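ABC transporter, substrate binding protein (Mannopine) (Agrobacterium fabrum, PDB 5L9S) is the periplasmic solute-binding component of an ABC transporter, probably capturing the opine mannopine for uptake, and is described here in its open, unliganded state. Local coordinates at residues 312-315 against 316-320; 202-206 against 207-211; 294-297 against 298-301. All blocks are in the same frame, centred on the assembly; numbering follows the deposited sequence.

Contact 1: residues 312-315 against 316-320; sequences ANMG and MLVQR
Met314 and Val318, one helical turn apart, make the side-chain part of a local contact inside the C-terminal alpha-helix 307-325, on the surface of the chain. Its backbone follows the regular i to i+4 pattern. Leu317 N, Val318 N and Gln319 N donate in turn to Asn313 O, Met314 O and Gly315 O, and the bond from Val318 is nearly straight at 174°. Beside these bonds the sulfur SD of Met314 meets the methyl CG2 of Val318 at 3.8 Å, the two side chains running at a slant to each other. The valine torsion explains the meeting: with CG1 anti to the backbone N (chi1 171°), CG2 falls beside that N, facing the preceding turn, where it also lies 3.4 Å from Met314 O. Leu317 shares this logic: with chi1 at -68°, CG is brought to 3.2 Å from Asn313 O, the carbonyl that accepts the leucine's own N-H. Leu317 is buried, covered by Asp147, Pro148 and Val171, whereas Gly315 and Gln319 are on an exposed side. ND2 of Asn313 is hydrogen-bonded to the backbone carbonyl of Trp309, one turn earlier. Further on, Arg320 forms a salt bridge with Asp172 and packs on helix 171-181, so the helix is joined to its neighbour by charge as well as by apolar contact. In the plane of that guanidinium, at its edge, the methyl CE of Met316 lies 3.4 Å from Arg320 NH1.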
loop_
_atom_site.group_PDB
_atom_site.type_symbol
_atom_site.label_atom_id
_atom_site.label_comp_id
_atom_site.label_asym_id
_atom_site.label_seq_id
_atom_site.Cartn_x
_atom_site.Cartn_y
_atom_site.Cartn_z
ATOM N N ALA A 312 -15.992 -1.891 7.126
ATOM C CA ALA A 312 -17.337 -2.320 7.499
ATOM C C ALA A 312 -17.524 -3.834 7.410
ATOM O O ALA A 312 -18.257 -4.398 8.238
ATOM C CB ALA A 312 -18.373 -1.624 6.630
ATOM N N ASN A 313 -16.870 -4.495 6.421
ATOM C CA ASN A 313 -17.039 -5.935 6.224
ATOM C C ASN A 313 -15.854 -6.782 6.720
ATOM O O ASN A 313 -15.857 -7.998 6.527
ATOM C CB ASN A 313 -17.379 -6.233 4.769
ATOM C CG ASN A 313 -18.684 -5.622 4.333
ATOM O OD1 ASN A 313 -19.755 -6.203 4.504
ATOM N ND2 ASN A 313 -18.630 -4.420 3.781
ATOM N N MET A 314 -14.914 -6.162 7.435
ATOM C CA MET A 314 -13.705 -6.777 7.995
ATOM C C MET A 314 -13.926 -8.053 8.840
ATOM O O MET A 314 -13.282 -9.069 8.561
ATOM C CB MET A 314 -12.916 -5.744 8.808
ATOM C CG MET A 314 -11.526 -5.531 8.304
ATOM S SD MET A 314 -10.599 -7.048 8.538
ATOM C CE MET A 314 -8.946 -6.357 8.863
ATOM N N GLY A 315 -14.782 -7.969 9.868
ATOM C CA GLY A 315 -15.089 -9.082 10.764
ATOM C C GLY A 315 -15.606 -10.298 10.029
ATOM O O GLY A 315 -15.052 -11.394 10.162
ATOM N N MET A 316 -16.644 -10.079 9.198
ATOM C CA MET A 316 -17.280 -11.081 8.342
ATOM C C MET A 316 -16.233 -11.787 7.470
ATOM O O MET A 316 -16.234 -13.018 7.425
ATOM C CB MET A 316 -18.370 -10.416 7.464
ATOM C CG MET A 316 -19.233 -11.391 6.684
ATOM S SD MET A 316 -18.675 -11.606 4.966
ATOM C CE MET A 316 -20.143 -12.393 4.241
ATOM N N LEU A 317 -15.333 -11.006 6.814
ATOM C CA LEU A 317 -14.289 -11.497 5.912
ATOM C C LEU A 317 -13.297 -12.444 6.575
ATOM O O LEU A 317 -13.091 -13.548 6.065
ATOM C CB LEU A 317 -13.544 -10.338 5.217
ATOM C CG LEU A 317 -14.293 -9.487 4.188
ATOM C CD1 LEU A 317 -13.344 -8.466 3.558
ATOM C CD2 LEU A 317 -14.944 -10.340 3.122
ATOM N N VAL A 318 -12.704 -12.021 7.720
ATOM C CA VAL A 318 -11.753 -12.800 8.534
ATOM C C VAL A 318 -12.413 -14.123 8.996
ATOM O O VAL A 318 -11.801 -15.190 8.860
ATOM C CB VAL A 318 -11.197 -11.951 9.712
ATOM C CG1 VAL A 318 -10.388 -12.802 10.690
ATOM C CG2 VAL A 318 -10.361 -10.781 9.198
ATOM N N GLN A 319 -13.679 -14.047 9.481
ATOM C CA GLN A 319 -14.464 -15.201 9.907
ATOM C C GLN A 319 -14.606 -16.181 8.731
ATOM O O GLN A 319 -14.143 -17.320 8.816
ATOM C CB GLN A 319 -15.860 -14.753 10.376
ATOM C CG GLN A 319 -15.998 -14.408 11.852
ATOM C CD GLN A 319 -17.451 -14.268 12.280
ATOM O OE1 GLN A 319 -18.370 -14.146 11.453
ATOM N NE2 GLN A 319 -17.697 -14.308 13.591
ATOM N N ARG A 320 -15.202 -15.704 7.621
ATOM C CA ARG A 320 -15.440 -16.461 6.405
ATOM C C ARG A 320 -14.188 -17.071 5.800
ATOM O O ARG A 320 -14.270 -18.176 5.283
ATOM C CB ARG A 320 -16.183 -15.601 5.382
ATOM C CG ARG A 320 -17.674 -15.822 5.424
ATOM C CD ARG A 320 -18.149 -16.398 4.117
ATOM N NE ARG A 320 -19.047 -15.457 3.467
ATOM C CZ ARG A 320 -19.598 -15.636 2.276
ATOM N NH1 ARG A 320 -20.406 -14.715 1.770
ATOM N NH2 ARG A 320 -19.338 -16.735 1.574
#

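Contact 2: residues 202-206 against 207-211; sequences DEYRV and GQIWL
The hydroxyl OH of Tyr204 is hydrogen-bonded to the backbone carbonyl of Ser195, in helix 192-200, and the same oxygen rests against Ile209, with CG2 at 3.3 Å and CD1 at 3.9 Å from it. This local contact spans the step from the loop after that helix, which ends in a Schellman motif at Asp202, into strand 206-210. In the mixed sheet of this solute-binding protein the strand runs between strand 140-143, parallel to it, and strand 103-116, antiparallel. Tyr204 CG sits between the backbone N and the carbonyl carbon, the crowded position (chi1 72°), which leaves the ring lying beside Gly207, with its hydroxyl at Ile209. Gly207 N lies obliquely 4.1 Å from Tyr204 CD1; with no side chain there, the aromatic group can lie close to the backbone. Val206 N sits at the ring's edge, in its plane. Farther on, the tyrosine and isoleucine side chains cross obliquely, and Tyr204 CZ is 4.1 Å from Ile209 CG2. All three residues are buried. The chemistry thus divides the ring: its carbon framework and Ile209 supply apolar contact, while the bond to Ser195 meets the polar need of the buried hydroxyl and ties the loop leading into the strand back to helix 192-200.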
loop_
_atom_site.group_PDB
_atom_site.type_symbol
_atom_site.label_atom_id
_atom_site.label_comp_id
_atom_site.label_asym_id
_atom_site.label_seq_id
_atom_site.Cartn_x
_atom_site.Cartn_y
_atom_site.Cartn_z
ATOM N N ASP A 202 11.224 -22.927 -6.471
ATOM C CA ASP A 202 10.308 -23.229 -7.572
ATOM C C ASP A 202 9.071 -23.993 -7.080
ATOM O O ASP A 202 8.646 -24.971 -7.702
ATOM C CB ASP A 202 11.032 -23.935 -8.745
ATOM C CG ASP A 202 10.333 -23.780 -10.090
ATOM O OD1 ASP A 202 9.785 -22.676 -10.360
ATOM O OD2 ASP A 202 10.346 -24.759 -10.881
ATOM N N GLU A 203 8.502 -23.544 -5.945
ATOM C CA GLU A 203 7.304 -24.121 -5.314
ATOM C C GLU A 203 6.006 -23.599 -5.978
ATOM O O GLU A 203 4.926 -24.173 -5.779
ATOM C CB GLU A 203 7.298 -23.879 -3.793
ATOM C CG GLU A 203 8.342 -24.678 -3.018
ATOM C CD GLU A 203 8.472 -24.348 -1.540
ATOM O OE1 GLU A 203 9.619 -24.219 -1.051
ATOM O OE2 GLU A 203 7.425 -24.221 -0.866
ATOM N N TYR A 204 6.127 -22.520 -6.768
ATOM C CA TYR A 204 5.043 -21.915 -7.543
ATOM C C TYR A 204 5.615 -21.194 -8.746
ATOM O O TYR A 204 6.786 -20.723 -8.720
ATOM C CB TYR A 204 4.127 -20.974 -6.717
ATOM C CG TYR A 204 4.743 -19.652 -6.323
ATOM C CD1 TYR A 204 4.590 -18.520 -7.123
ATOM C CD2 TYR A 204 5.415 -19.512 -5.117
ATOM C CE1 TYR A 204 5.124 -17.292 -6.744
ATOM C CE2 TYR A 204 5.968 -18.298 -4.736
ATOM C CZ TYR A 204 5.791 -17.179 -5.531
ATOM O OH TYR A 204 6.322 -15.982 -5.111
ATOM N N ARG A 205 4.762 -21.097 -9.784
ATOM C CA ARG A 205 5.059 -20.471 -11.067
ATOM C C ARG A 205 4.155 -19.247 -11.368
ATOM O O ARG A 205 4.512 -18.429 -12.216
ATOM C CB ARG A 205 5.004 -21.511 -12.204
ATOM C CG ARG A 205 6.094 -22.581 -12.104
ATOM C CD ARG A 205 6.233 -23.377 -13.387
ATOM N NE ARG A 205 7.049 -22.673 -14.380
ATOM C CZ ARG A 205 8.265 -23.057 -14.763
ATOM N NH1 ARG A 205 8.818 -24.151 -14.250
ATOM N NH2 ARG A 205 8.930 -22.358 -15.675
ATOM N N VAL A 206 2.987 -19.142 -10.703
ATOM C CA VAL A 206 2.045 -18.030 -10.852
ATOM C C VAL A 206 1.516 -17.654 -9.470
ATOM O O VAL A 206 0.981 -18.513 -8.784
ATOM C CB VAL A 206 0.877 -18.367 -11.806
ATOM C CG1 VAL A 206 -0.028 -17.154 -11.991
ATOM C CG2 VAL A 206 1.382 -18.864 -13.157
ATOM N N GLY A 207 1.657 -16.390 -9.070
ATOM C CA GLY A 207 1.208 -15.972 -7.752
ATOM C C GLY A 207 0.903 -14.515 -7.546
ATOM O O GLY A 207 1.264 -13.678 -8.364
ATOM N N GLN A 208 0.192 -14.217 -6.457
ATOM C CA GLN A 208 -0.130 -12.865 -6.047
ATOM C C GLN A 208 0.890 -12.560 -4.949
ATOM O O GLN A 208 0.851 -13.176 -3.877
ATOM C CB GLN A 208 -1.570 -12.763 -5.525
ATOM C CG GLN A 208 -1.875 -11.420 -4.891
ATOM C CD GLN A 208 -3.308 -11.316 -4.441
ATOM O OE1 GLN A 208 -4.206 -10.973 -5.202
ATOM N NE2 GLN A 208 -3.556 -11.539 -3.186
ATOM N N ILE A 209 1.875 -11.707 -5.264
ATOM C CA ILE A 209 2.931 -11.340 -4.311
ATOM C C ILE A 209 3.113 -9.819 -4.260
ATOM O O ILE A 209 2.445 -9.112 -5.008
ATOM C CB ILE A 209 4.258 -12.116 -4.543
ATOM C CG1 ILE A 209 4.987 -11.656 -5.806
ATOM C CG2 ILE A 209 4.031 -13.651 -4.524
ATOM C CD1 ILE A 209 6.420 -12.220 -5.957
ATOM N N TRP A 210 3.968 -9.313 -3.358
ATOM C CA TRP A 210 4.229 -7.876 -3.295
ATOM C C TRP A 210 5.259 -7.511 -4.371
ATOM O O TRP A 210 6.251 -8.230 -4.543
ATOM C CB TRP A 210 4.785 -7.452 -1.919
ATOM C CG TRP A 210 3.871 -7.601 -0.732
ATOM C CD1 TRP A 210 2.549 -7.256 -0.653
ATOM C CD2 TRP A 210 4.252 -8.035 0.586
ATOM N NE1 TRP A 210 2.057 -7.558 0.602
ATOM C CE2 TRP A 210 3.087 -8.017 1.388
ATOM C CE3 TRP A 210 5.460 -8.487 1.157
ATOM C CZ2 TRP A 210 3.103 -8.384 2.739
ATOM C CZ3 TRP A 210 5.478 -8.837 2.505
ATOM C CH2 TRP A 210 4.308 -8.808 3.273
ATOM N N LEU A 211 5.054 -6.373 -5.069
ATOM C CA LEU A 211 6.015 -5.859 -6.052
ATOM C C LEU A 211 7.435 -5.727 -5.470
ATOM O O LEU A 211 8.394 -6.040 -6.162
ATOM C CB LEU A 211 5.553 -4.533 -6.664
ATOM C CG LEU A 211 6.390 -3.938 -7.820
ATOM C CD1 LEU A 211 6.707 -4.975 -8.891
ATOM C CD2 LEU A 211 5.700 -2.751 -8.417
#

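Contact 3: residues 294-297 against 298-301; sequences SAAD and VENR
Asp297 and Arg301 lie side by side and point the same way, the arginine just past the end of the short helix 295-300, and both pack on Tyr228, while Ala296, Glu299 and Asn300 occupy the exposed side. The carboxylate is shared between two tasks. Its OD1 faces the guanidinium near that group's plane and at its edge, 3.3 Å from Arg301 NH2 and 3.5 Å from Arg301 NE; both hydrogen bonds are weak, the two planes stand 43° apart, and the attraction is probably largely electrostatic. NH1 of the same arginine has a long, weak ion pair with Asp229. The firmer grip is at the start of the helix, where Ser294 and Asp297 build a capping box: Ser294 N donates to Asp297 OD2 over 2.9 Å, on the anti side of the carboxylate, and Asp297 N donates to Ser294 OG over 3.1 Å. Asp297 has its CG beside its own backbone N (chi1 -66°), which directs the carboxylate back to Ser294. The two bonds close the N-terminal end reciprocally and fix the rotation of the acid that Arg301 approaches. At the other end, Arg301 N donates to Asp297 O over 2.8 Å as the chain leaves the helix. Val298 leans on Leu233 and Leu95. On the exposed flank the side chains of Glu299 and Asn300 make no hydrogen bond across the contact and merely lie against carbonyls, with Glu299 CG 3.4 Å from Ala295 O and Asn300 CB 3.3 Å from Ala296 O, the carbonyl that accepts the backbone N-H of Asn300.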
loop_
_atom_site.group_PDB
_atom_site.type_symbol
_atom_site.label_atom_id
_atom_site.label_comp_id
_atom_site.label_asym_id
_atom_site.label_seq_id
_atom_site.Cartn_x
_atom_site.Cartn_y
_atom_site.Cartn_z
ATOM N N SER A 294 3.453 2.939 -14.237
ATOM C CA SER A 294 3.457 4.317 -14.718
ATOM C C SER A 294 2.214 5.028 -14.141
ATOM O O SER A 294 1.362 4.352 -13.564
ATOM C CB SER A 294 3.398 4.311 -16.240
ATOM O OG SER A 294 2.118 3.844 -16.627
ATOM N N ALA A 295 2.063 6.336 -14.360
ATOM C CA ALA A 295 0.867 7.062 -13.950
ATOM C C ALA A 295 -0.377 6.562 -14.756
ATOM O O ALA A 295 -1.455 6.443 -14.179
ATOM C CB ALA A 295 1.057 8.562 -14.132
ATOM N N ALA A 296 -0.217 6.198 -16.040
ATOM C CA ALA A 296 -1.327 5.642 -16.848
ATOM C C ALA A 296 -1.766 4.229 -16.348
ATOM O O ALA A 296 -2.947 3.894 -16.449
ATOM C CB ALA A 296 -0.951 5.592 -18.314
ATOM N N ASP A 297 -0.829 3.413 -15.785
ATOM C CA ASP A 297 -1.189 2.102 -15.221
ATOM C C ASP A 297 -2.050 2.352 -14.000
ATOM O O ASP A 297 -3.115 1.748 -13.898
ATOM C CB ASP A 297 0.042 1.251 -14.826
ATOM C CG ASP A 297 0.946 0.783 -15.960
ATOM O OD1 ASP A 297 0.422 0.219 -16.958
ATOM O OD2 ASP A 297 2.180 0.918 -15.826
ATOM N N VAL A 298 -1.635 3.303 -13.124
ATOM C CA VAL A 298 -2.362 3.687 -11.905
ATOM C C VAL A 298 -3.808 4.175 -12.240
ATOM O O VAL A 298 -4.754 3.696 -11.622
ATOM C CB VAL A 298 -1.576 4.685 -11.000
ATOM C CG1 VAL A 298 -2.333 4.993 -9.712
ATOM C CG2 VAL A 298 -0.165 4.184 -10.679
ATOM N N GLU A 299 -3.998 5.022 -13.263
ATOM C CA GLU A 299 -5.353 5.495 -13.569
ATOM C C GLU A 299 -6.202 4.542 -14.418
ATOM O O GLU A 299 -7.429 4.588 -14.300
ATOM C CB GLU A 299 -5.370 6.923 -14.174
ATOM C CG GLU A 299 -4.507 7.180 -15.405
ATOM C CD GLU A 299 -3.915 8.580 -15.561
ATOM O OE1 GLU A 299 -3.370 8.877 -16.652
ATOM O OE2 GLU A 299 -3.953 9.363 -14.581
ATOM N N ASN A 300 -5.589 3.684 -15.248
ATOM C CA ASN A 300 -6.357 2.818 -16.151
ATOM C C ASN A 300 -6.408 1.314 -15.859
ATOM O O ASN A 300 -7.257 0.645 -16.446
ATOM C CB ASN A 300 -5.863 2.994 -17.594
ATOM C CG ASN A 300 -5.717 4.419 -18.079
ATOM O OD1 ASN A 300 -6.210 5.381 -17.477
ATOM N ND2 ASN A 300 -5.034 4.581 -19.199
ATOM N N ARG A 301 -5.496 0.758 -15.044
ATOM C CA ARG A 301 -5.494 -0.702 -14.835
ATOM C C ARG A 301 -5.426 -1.148 -13.367
ATOM O O ARG A 301 -5.817 -2.280 -13.064
ATOM C CB ARG A 301 -4.334 -1.359 -15.596
ATOM C CG ARG A 301 -4.252 -1.022 -17.055
ATOM C CD ARG A 301 -3.553 -2.102 -17.824
ATOM N NE ARG A 301 -2.123 -2.097 -17.547
ATOM C CZ ARG A 301 -1.310 -3.113 -17.824
ATOM N NH1 ARG A 301 -1.784 -4.219 -18.393
ATOM N NH2 ARG A 301 -0.017 -3.028 -17.550
#

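Overall arrangement
From the N terminus the chain reaches contact 2 first, then contact 3 and finally contact 1. All three are in series: none nests in another or crosses it, and each joins neighbouring residues without closing a long loop. Contact 2 marks the passage from helix 192-200 into the sheet, through strand 206-210. Contact 3 begins and ends a short helix resting against strand 224-240 of the same sheet; its nearest atoms are about 8 Å from contact 2. Contact 1 belongs to the next helix, 307-325, which touches helix 171-181. Its centre is about 25 Å from that of contact 2 and about 30 Å from that of contact 3.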